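Local coordinates for protein 6-aminohexanoate-cyclic-dimer hydrolase (Arthrobacter sp., PDB 3A2Q) that hydrolyses the cyclic dimer of 6-aminohexanoate, a nylon-6 by-product, to the linear dimer, as a member of the amidase family, at residues A[9-12]-A[13-17]; A[50-53]-A[54-58]; A[100-103]-A[104-107]; A[188-191]-A[192-195]; A[323-326]-A[327-331]. The protein carries 1 engineered substitution. All blocks are in the same frame, centred on the assembly; numbering follows the deposited sequence.

Overall arrangement
The five contacts are local, each within a continuous stretch of chain, at or along a helix or in a loop, and follow one another from contact 1 to contact 5. Contact 1 opens helix 10-19, contact 2 lies in helix 50-59, and contact 3 starts helix 102-110; the centres of contacts 2 and 3 are about 16 Å apart. Contact 4 is the buried turn after strand 185-188, a strand of the mixed sheet at the heart of this amidase fold. Contacts 3 and 4 touch, Phe103 packing on Ile194 and Tyr102 on Ser195. Contact 5, on helix 308-331, stands about 40 Å from contact 1, centre to centre, but its Glu323 side chain comes within about 7 Å of bound 6-aminohexanoic acid.

Contact 1: A[9-12]-A[13-17]; sequences DATA and QAELV
Gln13 N bonds to Asp9 O at 2.9 Å, the first of four successive i to i+4 bonds that wind 9-12 into 13-17 as the opening turns of helix 10-19. Ala14 N to Ala10 O, Glu15 N to Thr11 O and Leu16 N to Ala12 O continue the pattern. Asp9 is the N-cap: its OD1 takes the amide of Ala12 at 2.7 Å, a nearly straight bond (N-H...O 166°). A chi1 of 63° turns the carboxylate back over this first turn. OD2 of the same group forms a salt bridge with Arg220 and a hydrogen bond with Ser218, while Asp221 accepts from Ala10 N and bonds Thr11 OG1, so the helix start is tied to helix 219-229 and the residues just before it. Farther along, Gln13 CG lies 3.3 Å from Asp9 O, and its NE2 reaches back to Gln8 O. Leu16 CG sits equally close, 3.3 Å, to Ala12 O. On the exposed flank Thr11 and Glu15 run side by side, pointing the same way. With Thr11 CG2 anti to the backbone N, it is the methyl that faces the glutamate, and CG2 comes to 3.4 Å from Glu15 OE2.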
loop_
_atom_site.group_PDB
_atom_site.type_symbol
_atom_site.label_atom_id
_atom_site.label_comp_id
_atom_site.label_asym_id
_atom_site.label_seq_id
_atom_site.Cartn_x
_atom_site.Cartn_y
_atom_site.Cartn_z
ATOM N N ASP A 9 2.526 19.084 1.494
ATOM C CA ASP A 9 3.144 17.760 1.497
ATOM C C ASP A 9 4.338 17.722 2.447
ATOM O O ASP A 9 4.676 18.728 3.067
ATOM C CB ASP A 9 3.555 17.319 0.080
ATOM C CG ASP A 9 4.602 18.214 -0.547
ATOM O OD1 ASP A 9 5.294 18.950 0.187
ATOM O OD2 ASP A 9 4.742 18.164 -1.788
ATOM N N ALA A 10 4.970 16.558 2.571
ATOM C CA ALA A 10 6.108 16.401 3.471
ATOM C C ALA A 10 7.276 17.322 3.133
ATOM O O ALA A 10 7.917 17.870 4.029
ATOM C CB ALA A 10 6.573 14.949 3.478
ATOM N N THR A 11 7.550 17.489 1.844
ATOM C CA THR A 11 8.645 18.343 1.411
ATOM C C THR A 11 8.410 19.792 1.837
ATOM O O THR A 11 9.318 20.452 2.343
ATOM C CB THR A 11 8.818 18.290 -0.118
ATOM O OG1 THR A 11 9.104 16.942 -0.516
ATOM C CG2 THR A 11 9.961 19.195 -0.556
ATOM N N ALA A 12 7.191 20.283 1.635
ATOM C CA ALA A 12 6.857 21.654 2.005
ATOM C C ALA A 12 6.843 21.829 3.521
ATOM O O ALA A 12 7.258 22.867 4.033
ATOM C CB ALA A 12 5.509 22.046 1.414
ATOM N N GLN A 13 6.366 20.817 4.237
ATOM C CA GLN A 13 6.320 20.883 5.694
ATOM C C GLN A 13 7.715 20.882 6.295
ATOM O O GLN A 13 7.955 21.507 7.327
ATOM C CB GLN A 13 5.532 19.709 6.263
ATOM C CG GLN A 13 4.038 19.836 6.089
ATOM C CD GLN A 13 3.290 18.735 6.794
ATOM O OE1 GLN A 13 3.637 18.358 7.910
ATOM N NE2 GLN A 13 2.249 18.218 6.151
ATOM N N ALA A 14 8.631 20.166 5.649
ATOM C CA ALA A 14 10.005 20.094 6.117
ATOM C C ALA A 14 10.667 21.452 5.926
ATOM O O ALA A 14 11.438 21.902 6.772
ATOM C CB ALA A 14 10.766 19.024 5.348
ATOM N N GLU A 15 10.357 22.102 4.807
ATOM C CA GLU A 15 10.917 23.411 4.501
ATOM C C GLU A 15 10.398 24.492 5.442
ATOM O O GLU A 15 11.130 25.413 5.793
ATOM C CB GLU A 15 10.613 23.792 3.051
ATOM C CG GLU A 15 11.516 23.102 2.042
ATOM C CD GLU A 15 11.113 23.374 0.603
ATOM O OE1 GLU A 15 10.941 24.558 0.241
ATOM O OE2 GLU A 15 10.976 22.400 -0.169
ATOM N N LEU A 16 9.137 24.385 5.849
ATOM C CA LEU A 16 8.569 25.368 6.761
ATOM C C LEU A 16 9.331 25.326 8.078
ATOM O O LEU A 16 9.494 26.346 8.742
ATOM C CB LEU A 16 7.080 25.092 7.001
ATOM C CG LEU A 16 6.137 25.439 5.843
ATOM C CD1 LEU A 16 4.707 25.089 6.223
ATOM C CD2 LEU A 16 6.250 26.920 5.513
ATOM N N VAL A 17 9.806 24.141 8.445
ATOM C CA VAL A 17 10.562 23.975 9.678
ATOM C C VAL A 17 12.004 24.439 9.491
ATOM O O VAL A 17 12.570 25.091 10.366
ATOM C CB VAL A 17 10.571 22.503 10.139
ATOM C CG1 VAL A 17 11.497 22.337 11.337
ATOM C CG2 VAL A 17 9.159 22.065 10.499
#

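Contact 2: A[50-53]-A[54-58]; sequences FEKA and RRESE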
loop_
_atom_site.group_PDB
_atom_site.type_symbol
_atom_site.label_atom_id
_atom_site.label_comp_id
_atom_site.label_asym_id
_atom_site.label_seq_id
_atom_site.Cartn_x
_atom_site.Cartn_y
_atom_site.Cartn_z
ATOM N N PHE A 50 2.204 9.868 20.473
ATOM C CA PHE A 50 2.529 11.281 20.625
ATOM C C PHE A 50 3.762 11.562 21.484
ATOM O O PHE A 50 4.524 12.483 21.192
ATOM C CB PHE A 50 1.320 12.039 21.180
ATOM C CG PHE A 50 0.055 11.821 20.395
ATOM C CD1 PHE A 50 0.077 11.809 19.002
ATOM C CD2 PHE A 50 -1.162 11.648 21.046
ATOM C CE1 PHE A 50 -1.098 11.626 18.271
ATOM C CE2 PHE A 50 -2.340 11.467 20.326
ATOM C CZ PHE A 50 -2.308 11.456 18.934
ATOM N N GLU A 51 3.966 10.782 22.538
ATOM C CA GLU A 51 5.131 10.999 23.388
ATOM C C GLU A 51 6.424 10.691 22.637
ATOM O O GLU A 51 7.352 11.502 22.639
ATOM C CB GLU A 51 5.031 10.157 24.662
ATOM C CG GLU A 51 3.809 10.494 25.509
ATOM C CD GLU A 51 3.728 11.972 25.880
ATOM O OE1 GLU A 51 2.684 12.392 26.425
ATOM O OE2 GLU A 51 4.703 12.715 25.632
ATOM N N LYS A 52 6.489 9.530 21.992
ATOM C CA LYS A 52 7.683 9.178 21.233
ATOM C C LYS A 52 7.887 10.227 20.152
ATOM O O LYS A 52 9.002 10.684 19.917
ATOM C CB LYS A 52 7.545 7.799 20.583
ATOM C CG LYS A 52 8.657 7.503 19.581
ATOM C CD LYS A 52 8.607 6.084 19.032
ATOM C CE LYS A 52 9.058 5.067 20.066
ATOM N NZ LYS A 52 9.210 3.709 19.470
ATOM N N ALA A 53 6.798 10.610 19.495
ATOM C CA ALA A 53 6.872 11.610 18.442
ATOM C C ALA A 53 7.464 12.898 18.999
ATOM O O ALA A 53 8.207 13.604 18.313
ATOM C CB ALA A 53 5.486 11.874 17.873
ATOM N N ARG A 54 7.134 13.196 20.250
ATOM C CA ARG A 54 7.624 14.407 20.893
ATOM C C ARG A 54 9.098 14.321 21.260
ATOM O O ARG A 54 9.809 15.323 21.205
ATOM C CB ARG A 54 6.779 14.716 22.131
ATOM C CG ARG A 54 5.442 15.354 21.793
ATOM C CD ARG A 54 4.470 15.284 22.957
ATOM N NE ARG A 54 3.227 15.989 22.661
ATOM C CZ ARG A 54 2.045 15.671 23.179
ATOM N NH1 ARG A 54 1.943 14.652 24.022
ATOM N NH2 ARG A 54 0.967 16.370 22.850
ATOM N N ARG A 55 9.560 13.128 21.627
ATOM C CA ARG A 55 10.962 12.938 21.988
ATOM C C ARG A 55 11.823 12.988 20.731
ATOM O O ARG A 55 12.867 13.639 20.705
ATOM C CB ARG A 55 11.178 11.580 22.655
ATOM C CG ARG A 55 10.178 11.199 23.729
ATOM C CD ARG A 55 10.404 9.742 24.120
ATOM N NE ARG A 55 9.299 9.179 24.889
ATOM C CZ ARG A 55 9.192 7.891 25.200
ATOM N NH1 ARG A 55 10.124 7.032 24.805
ATOM N NH2 ARG A 55 8.152 7.457 25.901
ATOM N N GLU A 56 11.384 12.285 19.690
ATOM C CA GLU A 56 12.127 12.236 18.438
ATOM C C GLU A 56 12.198 13.596 17.762
ATOM O O GLU A 56 13.189 13.918 17.112
ATOM C CB GLU A 56 11.494 11.221 17.473
ATOM C CG GLU A 56 11.262 9.846 18.076
ATOM C CD GLU A 56 10.804 8.825 17.048
ATOM O OE1 GLU A 56 10.129 9.216 16.071
ATOM O OE2 GLU A 56 11.108 7.629 17.224
ATOM N N SER A 57 11.149 14.397 17.915
ATOM C CA SER A 57 11.120 15.716 17.294
ATOM C C SER A 57 12.251 16.612 17.784
ATOM O O SER A 57 12.846 17.360 17.006
ATOM C CB SER A 57 9.781 16.400 17.558
ATOM O OG SER A 57 9.751 17.679 16.947
ATOM N N GLU A 58 12.544 16.537 19.075
ATOM C CA GLU A 58 13.604 17.353 19.652
ATOM C C GLU A 58 14.968 16.934 19.111
ATOM O O GLU A 58 15.848 17.769 18.907
ATOM C CB GLU A 58 13.590 17.229 21.179
ATOM C CG GLU A 58 12.252 17.577 21.820
ATOM C CD GLU A 58 12.269 17.448 23.336
ATOM O OE1 GLU A 58 12.619 16.360 23.845
ATOM O OE2 GLU A 58 11.927 18.435 24.017
#
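Helix 50-59 follows strand 45-48, an edge strand of the central sheet, and this contact spans its first two turns, where side chains three and four residues apart pair along the surface. Backbone bonds run from Arg54 N to Phe50 O, Arg55 N to Glu51 O, Glu56 N to Lys52 O and Ser57 N to Ala53 O; that of Glu56 is the straightest, at 175°. Glu51 bends at chi2 (-55°), which swings its carboxylate across toward Arg54, and the two form a long salt bridge, OE1 to NH1 3.4 Å. The carboxylate approaches the guanidinium at its edge, the two planes 51° apart. Phe50 CB lies over one guanidinium face, 3.9 Å from Arg54 NH1, and the extended arginine chain passes Phe50 O with its CG only 3.1 Å away. Arg54 NE forms a second salt bridge with Glu29, so two acids share the one cation; an alanine here would probably leave Glu51 and Glu29 without their shared positive mate and loosen the tie to helix 24-42. Lys52 and Glu56 meet through their stems, the lysine CG 3.4 Å from Glu56 OE2. Their polar ends part: Lys52 NZ goes to Asp81 and Gln79 O, whereas Glu56 OE1 accepts from Leu114 N. On its buried side the helix rests against helix 24-42, with Phe50 on Ile32 and Val35 and Ser57 on Leu28, and against strand 113-118, where Phe50 and Ala53 meet Leu115.

Contact 3: A[100-103]-A[104-107]; sequences DAYF and VQRM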
loop_
_atom_site.group_PDB
_atom_site.type_symbol
_atom_site.label_atom_id
_atom_site.label_comp_id
_atom_site.label_asym_id
_atom_site.label_seq_id
_atom_site.Cartn_x
_atom_site.Cartn_y
_atom_site.Cartn_z
ATOM N N ASP A 100 13.448 -2.052 16.328
ATOM C CA ASP A 100 12.995 -1.200 15.232
ATOM C C ASP A 100 13.281 -1.927 13.919
ATOM O O ASP A 100 14.342 -2.530 13.754
ATOM C CB ASP A 100 13.759 0.132 15.185
ATOM C CG ASP A 100 13.289 1.132 16.224
ATOM O OD1 ASP A 100 12.085 1.145 16.550
ATOM O OD2 ASP A 100 14.132 1.927 16.693
ATOM N N ALA A 101 12.338 -1.877 12.987
ATOM C CA ALA A 101 12.560 -2.500 11.687
ATOM C C ALA A 101 13.502 -1.550 10.961
ATOM O O ALA A 101 13.589 -0.377 11.319
ATOM C CB ALA A 101 11.250 -2.621 10.923
ATOM N N TYR A 102 14.217 -2.043 9.954
ATOM C CA TYR A 102 15.127 -1.184 9.209
ATOM C C TYR A 102 14.385 0.039 8.667
ATOM O O TYR A 102 14.910 1.149 8.691
ATOM C CB TYR A 102 15.761 -1.959 8.052
ATOM C CG TYR A 102 16.748 -3.026 8.473
ATOM C CD1 TYR A 102 16.758 -4.274 7.849
ATOM C CD2 TYR A 102 17.694 -2.783 9.475
ATOM C CE1 TYR A 102 17.681 -5.253 8.206
ATOM C CE2 TYR A 102 18.626 -3.761 9.839
ATOM C CZ TYR A 102 18.613 -4.994 9.197
ATOM O OH TYR A 102 19.544 -5.964 9.518
ATOM N N PHE A 103 13.167 -0.171 8.173
ATOM C CA PHE A 103 12.359 0.918 7.629
ATOM C C PHE A 103 12.221 2.031 8.666
ATOM O O PHE A 103 12.432 3.203 8.361
ATOM C CB PHE A 103 10.954 0.415 7.253
ATOM C CG PHE A 103 10.099 1.447 6.552
ATOM C CD1 PHE A 103 10.072 1.521 5.164
ATOM C CD2 PHE A 103 9.331 2.350 7.283
ATOM C CE1 PHE A 103 9.293 2.479 4.509
ATOM C CE2 PHE A 103 8.550 3.311 6.641
ATOM C CZ PHE A 103 8.532 3.376 5.251
ATOM N N VAL A 104 11.856 1.650 9.888
ATOM C CA VAL A 104 11.677 2.612 10.972
ATOM C C VAL A 104 12.963 3.365 11.301
ATOM O O VAL A 104 12.934 4.572 11.519
ATOM C CB VAL A 104 11.138 1.914 12.246
ATOM C CG1 VAL A 104 11.123 2.888 13.416
ATOM C CG2 VAL A 104 9.732 1.399 11.989
ATOM N N GLN A 105 14.089 2.662 11.326
ATOM C CA GLN A 105 15.368 3.305 11.627
ATOM C C GLN A 105 15.733 4.315 10.549
ATOM O O GLN A 105 16.200 5.415 10.850
ATOM C CB GLN A 105 16.481 2.264 11.740
ATOM C CG GLN A 105 16.241 1.203 12.795
ATOM C CD GLN A 105 17.419 0.261 12.935
ATOM O OE1 GLN A 105 17.971 -0.211 11.941
ATOM N NE2 GLN A 105 17.806 -0.025 14.172
ATOM N N ARG A 106 15.523 3.933 9.290
ATOM C CA ARG A 106 15.824 4.796 8.153
ATOM C C ARG A 106 15.014 6.092 8.188
ATOM O O ARG A 106 15.538 7.164 7.889
ATOM C CB ARG A 106 15.547 4.059 6.830
ATOM C CG ARG A 106 16.606 3.032 6.418
ATOM C CD ARG A 106 17.962 3.695 6.185
ATOM N NE ARG A 106 18.898 2.817 5.486
ATOM C CZ ARG A 106 18.835 2.530 4.188
ATOM N NH1 ARG A 106 17.878 3.055 3.433
ATOM N NH2 ARG A 106 19.729 1.714 3.644
ATOM N N MET A 107 13.736 5.988 8.539
ATOM C CA MET A 107 12.862 7.159 8.612
ATOM C C MET A 107 13.304 8.132 9.708
ATOM O O MET A 107 13.338 9.350 9.496
ATOM C CB MET A 107 11.417 6.723 8.874
ATOM C CG MET A 107 10.733 6.047 7.682
ATOM S SD MET A 107 10.511 7.154 6.273
ATOM C CE MET A 107 8.980 7.985 6.759
HETATM O O HOH W 1 16.787 1.028 16.684
#
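The N-terminal turn of helix 102-110 is entered through Ala101, the N-cap residue, with Asp100 just before it folded back over the turn. Gln105 N to Ala101 O, Arg106 N to Tyr102 O and Met107 N to Phe103 O are the first i to i+4 bonds of the helix. Asp100 and Gln105 touch through their stems, CB to CG 3.6 Å, and one water joins their ends: it donates to Asp100 OD2 at 2.8 Å and accepts from Gln105 NE2 at 2.9 Å. The carboxylate has other partners too, OD1 taking Gln79 N and OD2 a salt bridge with Arg108. Val104 CG1 lies 3.7 Å from Asp100 OD1, the two side chains crossing at about a right angle. Gln105 also runs alongside Tyr102, pointing the same way, with OE1 at the ring edge, in its plane, 3.6 Å from CD2. A leucine in place of Gln105 would probably leave the bridging water without its amide donor and the Tyr102 edge without its oxygen. Inside, Phe103 puts CG anti to its backbone N (chi1 -174°), sending the ring along the same side as Met107, whose CG comes to 3.7 Å from Phe103 CE2. The bent methionine chain brings SD 4.9 Å from the ring centroid, 36° off the normal. His167 meets the same ring edge-to-face, and Met107 also packs on Leu225 and Val229. The Phe103-Met107 pair is thus an i to i+4 Met-aromatic contact on the buried face of an amphipathic helix.

Contact 4: A[188-191]-A[192-195]; sequences KPTR and GRIS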
loop_
_atom_site.group_PDB
_atom_site.type_symbol
_atom_site.label_atom_id
_atom_site.label_comp_id
_atom_site.label_asym_id
_atom_site.label_seq_id
_atom_site.Cartn_x
_atom_site.Cartn_y
_atom_site.Cartn_z
ATOM N N LYS A 188 3.857 0.852 -4.896
ATOM C CA LYS A 188 4.392 -0.465 -4.564
ATOM C C LYS A 188 5.655 -0.465 -5.432
ATOM O O LYS A 188 5.579 -0.608 -6.658
ATOM C CB LYS A 188 3.502 -1.612 -5.040
ATOM C CG LYS A 188 4.114 -2.982 -4.708
ATOM C CD LYS A 188 3.539 -4.116 -5.556
ATOM C CE LYS A 188 4.044 -4.074 -6.989
ATOM N NZ LYS A 188 5.523 -4.272 -7.079
ATOM N N PRO A 189 6.830 -0.282 -4.819
ATOM C CA PRO A 189 8.053 -0.271 -5.625
ATOM C C PRO A 189 8.413 -1.637 -6.184
ATOM O O PRO A 189 7.696 -2.620 -5.998
ATOM C CB PRO A 189 9.113 0.241 -4.648
ATOM C CG PRO A 189 8.602 -0.218 -3.319
ATOM C CD PRO A 189 7.112 0.002 -3.404
ATOM N N THR A 190 9.532 -1.676 -6.893
ATOM C CA THR A 190 10.042 -2.913 -7.462
ATOM C C THR A 190 10.325 -3.864 -6.307
ATOM O O THR A 190 10.732 -3.429 -5.233
ATOM C CB THR A 190 11.366 -2.649 -8.195
ATOM O OG1 THR A 190 11.115 -1.780 -9.307
ATOM C CG2 THR A 190 11.989 -3.956 -8.675
ATOM N N ARG A 191 10.115 -5.154 -6.528
ATOM C CA ARG A 191 10.387 -6.146 -5.494
ATOM C C ARG A 191 11.849 -5.996 -5.063
ATOM O O ARG A 191 12.736 -5.879 -5.906
ATOM C CB ARG A 191 10.147 -7.555 -6.056
ATOM C CG ARG A 191 10.620 -8.699 -5.157
ATOM C CD ARG A 191 10.369 -10.037 -5.840
ATOM N NE ARG A 191 8.941 -10.323 -5.952
ATOM C CZ ARG A 191 8.365 -10.912 -6.994
ATOM N NH1 ARG A 191 9.089 -11.284 -8.045
ATOM N NH2 ARG A 191 7.059 -11.140 -6.981
ATOM N N GLY A 192 12.091 -5.988 -3.756
ATOM C CA GLY A 192 13.448 -5.865 -3.258
ATOM C C GLY A 192 13.976 -4.448 -3.152
ATOM O O GLY A 192 15.169 -4.251 -2.906
ATOM N N ARG A 193 13.108 -3.456 -3.347
ATOM C CA ARG A 193 13.533 -2.061 -3.251
ATOM C C ARG A 193 13.623 -1.632 -1.791
ATOM O O ARG A 193 14.618 -1.042 -1.367
ATOM C CB ARG A 193 12.544 -1.142 -3.981
ATOM C CG ARG A 193 12.912 0.344 -3.943
ATOM C CD ARG A 193 14.158 0.643 -4.778
ATOM N NE ARG A 193 13.932 0.405 -6.203
ATOM C CZ ARG A 193 14.905 0.238 -7.095
ATOM N NH1 ARG A 193 16.175 0.283 -6.713
ATOM N NH2 ARG A 193 14.608 0.011 -8.369
ATOM N N ILE A 194 12.575 -1.932 -1.027
ATOM C CA ILE A 194 12.510 -1.549 0.384
ATOM C C ILE A 194 12.591 -2.752 1.308
ATOM O O ILE A 194 11.800 -3.682 1.192
ATOM C CB ILE A 194 11.193 -0.804 0.701
ATOM C CG1 ILE A 194 11.042 0.404 -0.228
ATOM C CG2 ILE A 194 11.175 -0.378 2.171
ATOM C CD1 ILE A 194 9.786 1.238 0.026
ATOM N N SER A 195 13.540 -2.730 2.238
ATOM C CA SER A 195 13.698 -3.844 3.161
ATOM C C SER A 195 12.613 -3.922 4.229
ATOM O O SER A 195 12.273 -2.915 4.847
ATOM C CB SER A 195 15.049 -3.769 3.866
ATOM O OG SER A 195 15.151 -4.810 4.815
HETATM O O HOH W 2 10.021 -3.071 -2.082
#
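Arg193 closes a type II beta turn that begins at Thr190, and its side chain runs back over the residues that lead in. CB lies 3.2 Å from Thr190 O and 3.8 Å from Pro189 CB; CG stays close to the same proline carbon. Bends at chi2 (69°) and chi3 (65°) fold the chain back on itself and bring NE to Glu460, a salt bridge, while NH1 bonds to Pro241 O. NH2 ends 4.0 Å from Thr190 OG1, which itself bonds to the other oxygen of Glu460. The turn is held by Arg193 N to Thr190 O at 3.0 Å, the donor tilted from the carbonyl plane. A water donates to the same Thr190 oxygen and accepts from Ile194 N at 3.0 Å, carrying the connection one residue farther. Gly192 fits the third position of the turn because its phi of 84° would jam any CB against the oxygen of Arg191. Pro189 CG packs on Ile194 CD1 at 3.8 Å, the two side chains crossing at about a right angle. Within this buried loop, one acid binds both Arg193 and Thr190, so the arginine's charge is probably offset by Glu460 while the turn is pinned to the start of helix 460-473.

Contact 5: A[323-326]-A[327-331]; sequences EIER and NGELI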
loop_
_atom_site.group_PDB
_atom_site.type_symbol
_atom_site.label_atom_id
_atom_site.label_comp_id
_atom_site.label_asym_id
_atom_site.label_seq_id
_atom_site.Cartn_x
_atom_site.Cartn_y
_atom_site.Cartn_z
ATOM N N GLU A 323 2.041 -17.508 10.252
ATOM C CA GLU A 323 2.074 -16.197 10.888
ATOM C C GLU A 323 1.335 -16.275 12.224
ATOM O O GLU A 323 1.715 -15.630 13.199
ATOM C CB GLU A 323 1.413 -15.162 9.985
ATOM C CG GLU A 323 1.665 -13.730 10.399
ATOM C CD GLU A 323 3.145 -13.390 10.464
ATOM O OE1 GLU A 323 3.962 -14.095 9.829
ATOM O OE2 GLU A 323 3.489 -12.406 11.145
ATOM N N ILE A 324 0.270 -17.069 12.253
ATOM C CA ILE A 324 -0.506 -17.258 13.477
ATOM C C ILE A 324 0.431 -17.917 14.489
ATOM O O ILE A 324 0.421 -17.600 15.681
ATOM C CB ILE A 324 -1.712 -18.185 13.224
ATOM C CG1 ILE A 324 -2.742 -17.465 12.350
ATOM C CG2 ILE A 324 -2.324 -18.622 14.557
ATOM C CD1 ILE A 324 -3.924 -18.327 11.955
ATOM N N GLU A 325 1.247 -18.835 13.987
ATOM C CA GLU A 325 2.212 -19.549 14.807
ATOM C C GLU A 325 3.293 -18.599 15.319
ATOM O O GLU A 325 3.656 -18.631 16.491
ATOM C CB GLU A 325 2.832 -20.689 13.989
ATOM C CG GLU A 325 4.121 -21.258 14.557
ATOM C CD GLU A 325 4.547 -22.524 13.844
ATOM O OE1 GLU A 325 4.411 -22.582 12.601
ATOM O OE2 GLU A 325 5.022 -23.459 14.525
ATOM N N ARG A 326 3.800 -17.743 14.439
ATOM C CA ARG A 326 4.842 -16.794 14.816
ATOM C C ARG A 326 4.379 -15.823 15.895
ATOM O O ARG A 326 5.129 -15.494 16.818
ATOM C CB ARG A 326 5.312 -16.002 13.590
ATOM C CG ARG A 326 6.545 -15.150 13.860
ATOM C CD ARG A 326 6.959 -14.313 12.649
ATOM N NE ARG A 326 6.035 -13.214 12.393
ATOM C CZ ARG A 326 5.965 -12.098 13.104
ATOM N NH1 ARG A 326 6.768 -11.904 14.133
ATOM N NH2 ARG A 326 5.082 -11.173 12.774
ATOM N N ASN A 327 3.149 -15.342 15.768
ATOM C CA ASN A 327 2.617 -14.412 16.752
ATOM C C ASN A 327 2.396 -15.123 18.085
ATOM O O ASN A 327 2.593 -14.541 19.146
ATOM C CB ASN A 327 1.325 -13.773 16.230
ATOM C CG ASN A 327 1.594 -12.528 15.405
ATOM O OD1 ASN A 327 1.864 -11.458 15.950
ATOM N ND2 ASN A 327 1.542 -12.665 14.085
ATOM N N GLY A 328 2.009 -16.391 18.020
ATOM C CA GLY A 328 1.804 -17.153 19.236
ATOM C C GLY A 328 3.102 -17.208 20.023
ATOM O O GLY A 328 3.113 -17.014 21.240
ATOM N N GLU A 329 4.203 -17.463 19.322
ATOM C CA GLU A 329 5.509 -17.537 19.967
ATOM C C GLU A 329 5.899 -16.215 20.609
ATOM O O GLU A 329 6.555 -16.196 21.649
ATOM C CB GLU A 329 6.586 -17.940 18.961
ATOM C CG GLU A 329 6.425 -19.335 18.394
ATOM C CD GLU A 329 7.590 -19.727 17.508
ATOM O OE1 GLU A 329 8.733 -19.750 18.012
ATOM O OE2 GLU A 329 7.367 -20.005 16.308
ATOM N N LEU A 330 5.495 -15.112 19.990
ATOM C CA LEU A 330 5.813 -13.788 20.516
ATOM C C LEU A 330 5.277 -13.571 21.925
ATOM O O LEU A 330 5.905 -12.892 22.735
ATOM C CB LEU A 330 5.256 -12.698 19.601
ATOM C CG LEU A 330 5.910 -12.538 18.230
ATOM C CD1 LEU A 330 5.218 -11.420 17.473
ATOM C CD2 LEU A 330 7.386 -12.223 18.401
ATOM N N ILE A 331 4.116 -14.144 22.219
ATOM C CA ILE A 331 3.523 -13.980 23.538
ATOM C C ILE A 331 3.765 -15.173 24.456
ATOM O O ILE A 331 3.501 -15.100 25.656
ATOM C CB ILE A 331 2.014 -13.717 23.433
ATOM C CG1 ILE A 331 1.331 -14.873 22.705
ATOM C CG2 ILE A 331 1.775 -12.403 22.710
ATOM C CD1 ILE A 331 -0.181 -14.790 22.719
HETATM O O HOH W 3 2.074 -10.462 12.191
HETATM O O HOH W 4 3.610 -9.196 14.844
#
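Near the C-terminal end of helix 308-331, i to i+4 bonds join Asn327 N to Glu323 O, Gly328 N to Ile324 O, Glu329 N to Glu325 O and Leu330 N to Arg326 O. The main-chain oxygen of Glu323 takes a second donor, Asn327 ND2 at 3.1 Å, which reaches it from the face of the carbonyl plane opposite to the backbone N. Glu323, bent at chi2 (57°), turns its carboxylate along the helix to Arg326, whose NE and NH2 both grip OE2, at 2.9 and 2.6 Å. NH2 comes nearly along the C-O axis, NE from above the carboxylate plane, and both bonds lie in the guanidinium plane. One water donates to Glu323 OE2 and accepts from Asn327 ND2 at 3.0 Å, linking the carboxylate to the amide through solvent. Leu330 CD1 touches Arg326 NH1 at 3.7 Å. On the exposed side Glu325 and Glu329 run side by side, their OE2 atoms 4.5 Å apart, a pair of like charges. Arg326 probably keeps Glu323 ionised, and the ND2 bond to Glu323 O, with the water on ND2, restrains the amide's rotation, so carboxylate, guanidinium and amide form one polar cluster on this helix, near the ligand pocket.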